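Local coordinates for protein adenosine kinase, putative (Trypanosoma brucei, PDB 3OTX) that probably phosphorylates adenosine to AMP with ATP and magnesium, the salvage reaction of a PfkB-family kinase, and here binds the bisubstrate inhibitor AP5A, at residues A[16-21]-A[99-104]; A[123-128]-A[136-141]. The protein carries 1 engineered substitution. All coordinates share one frame; numbering follows the deposited sequence.

Contact 1 (A[16-21]-A[99-104]); sequences PLLDVS and KVLKEA. With AP5 (bis(adenosine)-5'-pentaphosphate), chain C.
Leu101, from helix 96-108, lays its two methyls against the main chain at Pro16 and Leu17, and packing of this kind makes up the whole direct contact. CD2 comes to 3.3 Å from Leu17 O, while CD1 settles beside the preceding peptide, 4.1 Å from Pro16 CB. With CG anti to the carbonyl carbon, chi1 -68° carries the isobutyl fork toward the strand, where it meets main chain more than side chains. The remaining apolar contact is looser: Leu18 CD1 touches two consecutive helix residues, Val100 CG1 at 4.3 Å and Leu101 CD2 at 4.4 Å. The short strand and helix segments run nearly crosswise, at 103°, with axes 8.8 Å apart at their closest.

The side-chain hydrogen bonds of the strand lie on its ligand side. Asp19 grips the ribose diol of AP5 with both carboxylate oxygens: OD1 accepts from O2J at 2.6 Å and OD2 from O3J, also at 2.6 Å. This two-point hold fixes the carboxylate's rotation and helps to hold the sugar. Leu17 adds an apolar contact on the same side, its CD1 lying 3.6 Å from AP5 C4B in the purine.

Backbone bonds from Leu18 to Gly123 and Cys125, and from Asp19 to Val62, seat the strand between its sheet neighbours. The chemistry is thus divided between the two sides of one strand: weak, direction-tolerant dispersion packs it on the helix, whereas paired short hydrogen bonds engage both ribose hydroxyls, consistent with recognition of the intact diol.

Contact 2 (A[123-128]-A[136-141]); sequences GACAVC and LVADLG. With AP5 (bis(adenosine)-5'-pentaphosphate), chain C.
Ala138 and Cys125, a non-hydrogen-bonded pair, turn their side chains to the inhibitor. Ala138 CB lies 3.6 Å from AP5 N7B, and Cys125 CB is equally near the ribose hydroxyl O2J. The thiol is placed by a chi1 of -174°, SG anti to the backbone N, which leans it across to the partner strand, 3.8 Å from Leu136 CB, and also brings it close to the purine carbon C8B. Leu136 divides its branches: CD1 reaches the ribose at O4J, 4.0 Å away, while CD2 packs 3.7 Å from Val127 CG1, the two side chains running alongside each other in the same direction. Farther along, Leu140 CD2 approaches the exocyclic amine N6B.

Behind this lining, two reciprocal pairs of backbone bonds set the register. Asp139 N to Ala124 O measures 2.8 Å, and the nitrogen sits almost on the line of the C=O bond, with a C=O...N angle of 176°; Ala126 N to Val137 O is more bent at the acceptor, 143°, its donor tilted from the carbonyl plane. A CA-H...O contact from Leu136 CA to Ala126 O supplements them.

On the reverse face Ala126 CB meets Val137 CB at 4.1 Å, and Phe50 of helix 49-54 packs on Ala124, Ala126 and Asp139. Beyond the pair, the backbone of strand 17-23 bonds to the other edge of strand 122-130. The arrangement is an antiparallel beta hairpin, part of the small sheet that forms the lid over the nucleoside site in ribokinase-type kinases.

How the contacts relate
Both contacts are buried, with centres 11 Å apart, and strands 17-23 and 122-130 adjoin in one sheet. Their main chains are stitched together by Val20 N to Cys125 O and Val20 O to Val127 N, both probable hydrogen bonds of 2.8 Å. Contact 1 joins that sheet to a helix by apolar packing over a small area of 188 Å²; contact 2 is strand pairing inside the sheet, carried by directional backbone bonds over 408 Å². Both have residues against the same AP5 nucleoside, in contact 1 from segment 16-21 alone, but with different chemistry: that segment brings a charged carboxylate to the sugar, whereas the hairpin presents mostly aliphatic carbon and a thiol to ribose and purine.

Contact 1 (A[16-21]-A[99-104])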
loop_
_atom_site.group_PDB
_atom_site.type_symbol
_atom_site.label_atom_id
_atom_site.label_comp_id
_atom_site.label_asym_id
_atom_site.label_seq_id
_atom_site.Cartn_x
_atom_site.Cartn_y
_atom_site.Cartn_z
ATOM N N PRO A 16 10.059 0.811 -3.185
ATOM C CA PRO A 16 10.435 1.856 -2.238
ATOM C C PRO A 16 10.732 3.136 -3.033
ATOM O O PRO A 16 11.560 3.120 -3.948
ATOM C CB PRO A 16 11.687 1.287 -1.540
ATOM C CG PRO A 16 12.212 0.226 -2.461
ATOM C CD PRO A 16 11.052 -0.290 -3.260
ATOM N N LEU A 17 9.977 4.197 -2.759
ATOM C CA LEU A 17 10.110 5.424 -3.544
ATOM C C LEU A 17 10.318 6.595 -2.616
ATOM O O LEU A 17 9.720 6.622 -1.538
ATOM C CB LEU A 17 8.821 5.690 -4.342
ATOM C CG LEU A 17 8.245 4.560 -5.179
ATOM C CD1 LEU A 17 6.893 5.013 -5.773
ATOM C CD2 LEU A 17 9.238 4.194 -6.298
ATOM N N LEU A 18 11.152 7.548 -3.012
ATOM C CA LEU A 18 11.219 8.814 -2.309
ATOM C C LEU A 18 10.133 9.755 -2.835
ATOM O O LEU A 18 10.063 10.026 -4.054
ATOM C CB LEU A 18 12.601 9.448 -2.521
ATOM C CG LEU A 18 12.771 10.626 -1.536
ATOM C CD1 LEU A 18 13.404 10.161 -0.183
ATOM C CD2 LEU A 18 13.434 11.853 -2.113
ATOM N N ASP A 19 9.312 10.288 -1.933
ATOM C CA ASP A 19 8.260 11.208 -2.376
ATOM C C ASP A 19 8.767 12.628 -2.482
ATOM O O ASP A 19 9.387 13.158 -1.550
ATOM C CB ASP A 19 7.096 11.193 -1.399
ATOM C CG ASP A 19 6.264 9.930 -1.492
ATOM O OD1 ASP A 19 6.412 9.159 -2.471
ATOM O OD2 ASP A 19 5.425 9.752 -0.592
ATOM N N VAL A 20 8.501 13.253 -3.630
ATOM C CA VAL A 20 8.927 14.615 -3.923
ATOM C C VAL A 20 7.615 15.391 -4.021
ATOM O O VAL A 20 6.890 15.270 -5.004
ATOM C CB VAL A 20 9.798 14.661 -5.210
ATOM C CG1 VAL A 20 10.316 16.086 -5.519
ATOM C CG2 VAL A 20 11.002 13.732 -5.068
ATOM N N SER A 21 7.313 16.152 -2.967
ATOM C CA SER A 21 5.995 16.708 -2.732
ATOM C C SER A 21 6.050 18.218 -2.865
ATOM O O SER A 21 6.976 18.862 -2.353
ATOM C CB SER A 21 5.557 16.355 -1.302
ATOM O OG SER A 21 4.198 16.656 -1.067
ATOM N N LYS A 99 19.670 5.282 0.302
ATOM C CA LYS A 99 20.222 5.261 1.661
ATOM C C LYS A 99 19.211 5.838 2.646
ATOM O O LYS A 99 19.052 5.320 3.756
ATOM C CB LYS A 99 21.520 6.021 1.750
ATOM C CG LYS A 99 22.689 5.344 1.026
ATOM C CD LYS A 99 23.894 6.347 0.968
ATOM C CE LYS A 99 25.028 5.820 0.078
ATOM N NZ LYS A 99 25.652 4.579 0.629
ATOM N N VAL A 100 18.555 6.928 2.257
ATOM C CA VAL A 100 17.526 7.553 3.115
ATOM C C VAL A 100 16.306 6.665 3.331
ATOM O O VAL A 100 15.825 6.563 4.467
ATOM C CB VAL A 100 17.103 8.955 2.580
ATOM C CG1 VAL A 100 15.821 9.426 3.267
ATOM C CG2 VAL A 100 18.253 9.952 2.777
ATOM N N LEU A 101 15.824 5.993 2.291
ATOM C CA LEU A 101 14.671 5.111 2.434
ATOM C C LEU A 101 15.030 3.977 3.375
ATOM O O LEU A 101 14.251 3.606 4.282
ATOM C CB LEU A 101 14.253 4.539 1.082
ATOM C CG LEU A 101 13.679 5.540 0.070
ATOM C CD1 LEU A 101 13.638 4.907 -1.306
ATOM C CD2 LEU A 101 12.263 5.918 0.493
ATOM N N LYS A 102 16.199 3.409 3.169
ATOM C CA LYS A 102 16.622 2.295 4.055
ATOM C C LYS A 102 16.812 2.757 5.496
ATOM O O LYS A 102 16.410 2.061 6.446
ATOM C CB LYS A 102 17.899 1.674 3.491
ATOM C CG LYS A 102 18.460 0.485 4.270
ATOM C CD LYS A 102 19.450 -0.267 3.366
ATOM C CE LYS A 102 19.600 -1.701 3.852
ATOM N NZ LYS A 102 20.482 -1.802 5.060
ATOM N N GLU A 103 17.430 3.927 5.674
ATOM C CA GLU A 103 17.725 4.426 7.004
ATOM C C GLU A 103 16.476 4.737 7.801
ATOM O O GLU A 103 16.389 4.389 8.982
ATOM C CB GLU A 103 18.669 5.643 6.959
ATOM C CG GLU A 103 19.007 6.066 8.379
ATOM C CD GLU A 103 20.002 7.174 8.486
ATOM O OE1 GLU A 103 20.089 7.759 9.595
ATOM O OE2 GLU A 103 20.708 7.481 7.488
ATOM N N ALA A 104 15.533 5.441 7.174
ATOM C CA ALA A 104 14.293 5.797 7.874
ATOM C C ALA A 104 13.587 4.521 8.370
ATOM O O ALA A 104 13.191 4.495 9.548
ATOM C CB ALA A 104 13.346 6.579 6.927
HETATM P PA AP5 C . -9.846 6.659 2.279
HETATM O O1A AP5 C . -10.063 8.076 1.757
HETATM O O2A AP5 C . -10.953 5.690 1.915
HETATM O O3A AP5 C . -8.473 5.993 1.767
HETATM P PB AP5 C . -7.807 6.149 0.305
HETATM O O1B AP5 C . -8.784 6.614 -0.729
HETATM O O2B AP5 C . -7.073 4.880 0.040
HETATM O O3B AP5 C . -6.784 7.324 0.639
HETATM P PG AP5 C . -5.993 8.371 -0.262
HETATM O O1G AP5 C . -5.698 9.552 0.610
HETATM O O2G AP5 C . -6.746 8.858 -1.481
HETATM O O3G AP5 C . -4.691 7.567 -0.520
HETATM P PD AP5 C . -3.370 7.952 -1.370
HETATM O O1D AP5 C . -3.430 9.325 -2.015
HETATM O O2D AP5 C . -3.109 6.758 -2.244
HETATM O O3D AP5 C . -2.285 8.075 -0.187
HETATM P PE AP5 C . -1.427 6.862 0.442
HETATM O O1E AP5 C . -2.295 5.642 0.569
HETATM O O2E AP5 C . -0.712 7.360 1.696
HETATM O O5F AP5 C . -9.587 6.765 3.858
HETATM C C5F AP5 C . -9.179 5.623 4.610
HETATM C C4F AP5 C . -9.552 5.832 6.057
HETATM O O4F AP5 C . -9.004 7.071 6.529
HETATM C C3F AP5 C . -11.047 5.996 6.313
HETATM O O3F AP5 C . -11.642 4.734 6.488
HETATM C C2F AP5 C . -11.097 6.888 7.521
HETATM O O2F AP5 C . -10.886 6.127 8.684
HETATM C C1F AP5 C . -9.869 7.783 7.326
HETATM N N9A AP5 C . -10.170 9.062 6.621
HETATM C C8A AP5 C . -9.805 9.405 5.316
HETATM N N7A AP5 C . -10.257 10.667 5.079
HETATM C C5A AP5 C . -10.875 11.125 6.194
HETATM C C6A AP5 C . -11.468 12.323 6.528
HETATM N N6A AP5 C . -11.436 13.378 5.710
HETATM N N1A AP5 C . -11.999 12.471 7.786
HETATM C C2A AP5 C . -11.935 11.463 8.734
HETATM N N3A AP5 C . -11.328 10.274 8.391
HETATM C C4A AP5 C . -10.792 10.116 7.165
HETATM O O5J AP5 C . -0.327 6.542 -0.710
HETATM C C5J AP5 C . 0.604 7.542 -1.090
HETATM C C4J AP5 C . 1.862 6.777 -1.465
HETATM O O4J AP5 C . 1.680 6.083 -2.711
HETATM C C3J AP5 C . 3.070 7.676 -1.743
HETATM O O3J AP5 C . 3.946 7.583 -0.619
HETATM C C2J AP5 C . 3.681 7.124 -3.041
HETATM O O2J AP5 C . 5.090 6.937 -2.975
HETATM C C1J AP5 C . 2.972 5.799 -3.182
HETATM N N9B AP5 C . 2.933 5.295 -4.563
HETATM C C8B AP5 C . 2.386 5.956 -5.629
HETATM N N7B AP5 C . 2.593 5.178 -6.724
HETATM C C5B AP5 C . 3.259 4.042 -6.346
HETATM C C6B AP5 C . 3.706 2.919 -7.052
HETATM N N6B AP5 C . 3.615 2.789 -8.386
HETATM N N1B AP5 C . 4.377 1.978 -6.320
HETATM C C2B AP5 C . 4.536 2.023 -4.954
HETATM N N3B AP5 C . 4.135 3.150 -4.267
HETATM C C4B AP5 C . 3.472 4.118 -4.969
#

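Contact 2 (A[123-128]-A[136-141])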
loop_
_atom_site.group_PDB
_atom_site.type_symbol
_atom_site.label_atom_id
_atom_site.label_comp_id
_atom_site.label_asym_id
_atom_site.label_seq_id
_atom_site.Cartn_x
_atom_site.Cartn_y
_atom_site.Cartn_z
ATOM N N GLY A 123 13.895 4.784 -6.896
ATOM C CA GLY A 123 12.650 5.344 -7.374
ATOM C C GLY A 123 12.185 6.576 -6.625
ATOM O O GLY A 123 12.589 6.828 -5.486
ATOM N N ALA A 124 11.313 7.343 -7.283
ATOM C CA ALA A 124 10.751 8.540 -6.679
ATOM C C ALA A 124 9.312 8.696 -7.149
ATOM O O ALA A 124 8.931 8.185 -8.222
ATOM C CB ALA A 124 11.585 9.802 -7.072
ATOM N N CYS A 125 8.521 9.433 -6.378
ATOM C CA CYS A 125 7.127 9.653 -6.742
ATOM C C CYS A 125 6.896 11.138 -6.626
ATOM O O CYS A 125 7.118 11.721 -5.558
ATOM C CB CYS A 125 6.182 8.882 -5.813
ATOM S SG CYS A 125 4.436 9.035 -6.397
ATOM N N ALA A 126 6.464 11.760 -7.717
ATOM C CA ALA A 126 6.063 13.180 -7.659
ATOM C C ALA A 126 4.689 13.233 -6.985
ATOM O O ALA A 126 3.756 12.565 -7.403
ATOM C CB ALA A 126 6.028 13.803 -9.043
ATOM N N VAL A 127 4.571 14.007 -5.906
ATOM C CA VAL A 127 3.309 14.122 -5.181
ATOM C C VAL A 127 2.847 15.558 -5.397
ATOM O O VAL A 127 3.406 16.501 -4.820
ATOM C CB VAL A 127 3.494 13.798 -3.696
ATOM C CG1 VAL A 127 2.175 13.955 -2.945
ATOM C CG2 VAL A 127 3.996 12.350 -3.523
ATOM N N CYS A 128 1.897 15.731 -6.314
ATOM C CA CYS A 128 1.472 17.064 -6.749
ATOM C C CYS A 128 0.181 17.422 -6.006
ATOM O O CYS A 128 -0.845 16.766 -6.190
ATOM C CB CYS A 128 1.274 17.106 -8.269
ATOM S SG CYS A 128 2.625 16.381 -9.203
ATOM N N LEU A 136 -0.371 11.694 -8.135
ATOM C CA LEU A 136 0.906 10.996 -7.912
ATOM C C LEU A 136 1.452 10.470 -9.223
ATOM O O LEU A 136 0.725 9.861 -10.002
ATOM C CB LEU A 136 0.761 9.842 -6.908
ATOM C CG LEU A 136 -0.109 10.106 -5.680
ATOM C CD1 LEU A 136 -0.285 8.817 -4.843
ATOM C CD2 LEU A 136 0.529 11.238 -4.869
ATOM N N VAL A 137 2.733 10.732 -9.473
ATOM C CA VAL A 137 3.415 10.229 -10.677
ATOM C C VAL A 137 4.647 9.436 -10.244
ATOM O O VAL A 137 5.621 10.008 -9.796
ATOM C CB VAL A 137 3.812 11.385 -11.569
ATOM C CG1 VAL A 137 4.511 10.877 -12.855
ATOM C CG2 VAL A 137 2.564 12.205 -11.966
ATOM N N ALA A 138 4.593 8.113 -10.368
ATOM C CA ALA A 138 5.645 7.242 -9.798
ATOM C C ALA A 138 6.661 6.858 -10.866
ATOM O O ALA A 138 6.283 6.288 -11.910
ATOM C CB ALA A 138 5.009 5.971 -9.204
ATOM N N ASP A 139 7.938 7.168 -10.613
ATOM C CA ASP A 139 9.060 6.758 -11.452
ATOM C C ASP A 139 9.798 5.682 -10.698
ATOM O O ASP A 139 10.599 5.972 -9.793
ATOM C CB ASP A 139 9.928 7.981 -11.724
ATOM C CG ASP A 139 11.173 7.659 -12.517
ATOM O OD1 ASP A 139 11.314 6.512 -12.982
ATOM O OD2 ASP A 139 12.004 8.568 -12.681
ATOM N N LEU A 140 9.465 4.413 -10.975
ATOM C CA LEU A 140 9.976 3.327 -10.148
ATOM C C LEU A 140 11.502 3.206 -10.083
ATOM O O LEU A 140 12.013 2.747 -9.064
ATOM C CB LEU A 140 9.397 1.981 -10.547
ATOM C CG LEU A 140 7.877 1.796 -10.398
ATOM C CD1 LEU A 140 7.442 0.290 -10.453
ATOM C CD2 LEU A 140 7.294 2.460 -9.209
ATOM N N GLY A 141 12.193 3.529 -11.177
ATOM C CA GLY A 141 13.659 3.410 -11.181
ATOM C C GLY A 141 14.083 2.015 -10.733
ATOM O O GLY A 141 13.587 0.992 -11.252
HETATM P PA AP5 C . -9.846 6.659 2.279
HETATM O O1A AP5 C . -10.063 8.076 1.757
HETATM O O2A AP5 C . -10.953 5.690 1.915
HETATM O O3A AP5 C . -8.473 5.993 1.767
HETATM P PB AP5 C . -7.807 6.149 0.305
HETATM O O1B AP5 C . -8.784 6.614 -0.729
HETATM O O2B AP5 C . -7.073 4.880 0.040
HETATM O O3B AP5 C . -6.784 7.324 0.639
HETATM P PG AP5 C . -5.993 8.371 -0.262
HETATM O O1G AP5 C . -5.698 9.552 0.610
HETATM O O2G AP5 C . -6.746 8.858 -1.481
HETATM O O3G AP5 C . -4.691 7.567 -0.520
HETATM P PD AP5 C . -3.370 7.952 -1.370
HETATM O O1D AP5 C . -3.430 9.325 -2.015
HETATM O O2D AP5 C . -3.109 6.758 -2.244
HETATM O O3D AP5 C . -2.285 8.075 -0.187
HETATM P PE AP5 C . -1.427 6.862 0.442
HETATM O O1E AP5 C . -2.295 5.642 0.569
HETATM O O2E AP5 C . -0.712 7.360 1.696
HETATM O O5F AP5 C . -9.587 6.765 3.858
HETATM C C5F AP5 C . -9.179 5.623 4.610
HETATM C C4F AP5 C . -9.552 5.832 6.057
HETATM O O4F AP5 C . -9.004 7.071 6.529
HETATM C C3F AP5 C . -11.047 5.996 6.313
HETATM O O3F AP5 C . -11.642 4.734 6.488
HETATM C C2F AP5 C . -11.097 6.888 7.521
HETATM O O2F AP5 C . -10.886 6.127 8.684
HETATM C C1F AP5 C . -9.869 7.783 7.326
HETATM N N9A AP5 C . -10.170 9.062 6.621
HETATM C C8A AP5 C . -9.805 9.405 5.316
HETATM N N7A AP5 C . -10.257 10.667 5.079
HETATM C C5A AP5 C . -10.875 11.125 6.194
HETATM C C6A AP5 C . -11.468 12.323 6.528
HETATM N N6A AP5 C . -11.436 13.378 5.710
HETATM N N1A AP5 C . -11.999 12.471 7.786
HETATM C C2A AP5 C . -11.935 11.463 8.734
HETATM N N3A AP5 C . -11.328 10.274 8.391
HETATM C C4A AP5 C . -10.792 10.116 7.165
HETATM O O5J AP5 C . -0.327 6.542 -0.710
HETATM C C5J AP5 C . 0.604 7.542 -1.090
HETATM C C4J AP5 C . 1.862 6.777 -1.465
HETATM O O4J AP5 C . 1.680 6.083 -2.711
HETATM C C3J AP5 C . 3.070 7.676 -1.743
HETATM O O3J AP5 C . 3.946 7.583 -0.619
HETATM C C2J AP5 C . 3.681 7.124 -3.041
HETATM O O2J AP5 C . 5.090 6.937 -2.975
HETATM C C1J AP5 C . 2.972 5.799 -3.182
HETATM N N9B AP5 C . 2.933 5.295 -4.563
HETATM C C8B AP5 C . 2.386 5.956 -5.629
HETATM N N7B AP5 C . 2.593 5.178 -6.724
HETATM C C5B AP5 C . 3.259 4.042 -6.346
HETATM C C6B AP5 C . 3.706 2.919 -7.052
HETATM N N6B AP5 C . 3.615 2.789 -8.386
HETATM N N1B AP5 C . 4.377 1.978 -6.320
HETATM C C2B AP5 C . 4.536 2.023 -4.954
HETATM N N3B AP5 C . 4.135 3.150 -4.267
HETATM C C4B AP5 C . 3.472 4.118 -4.969
#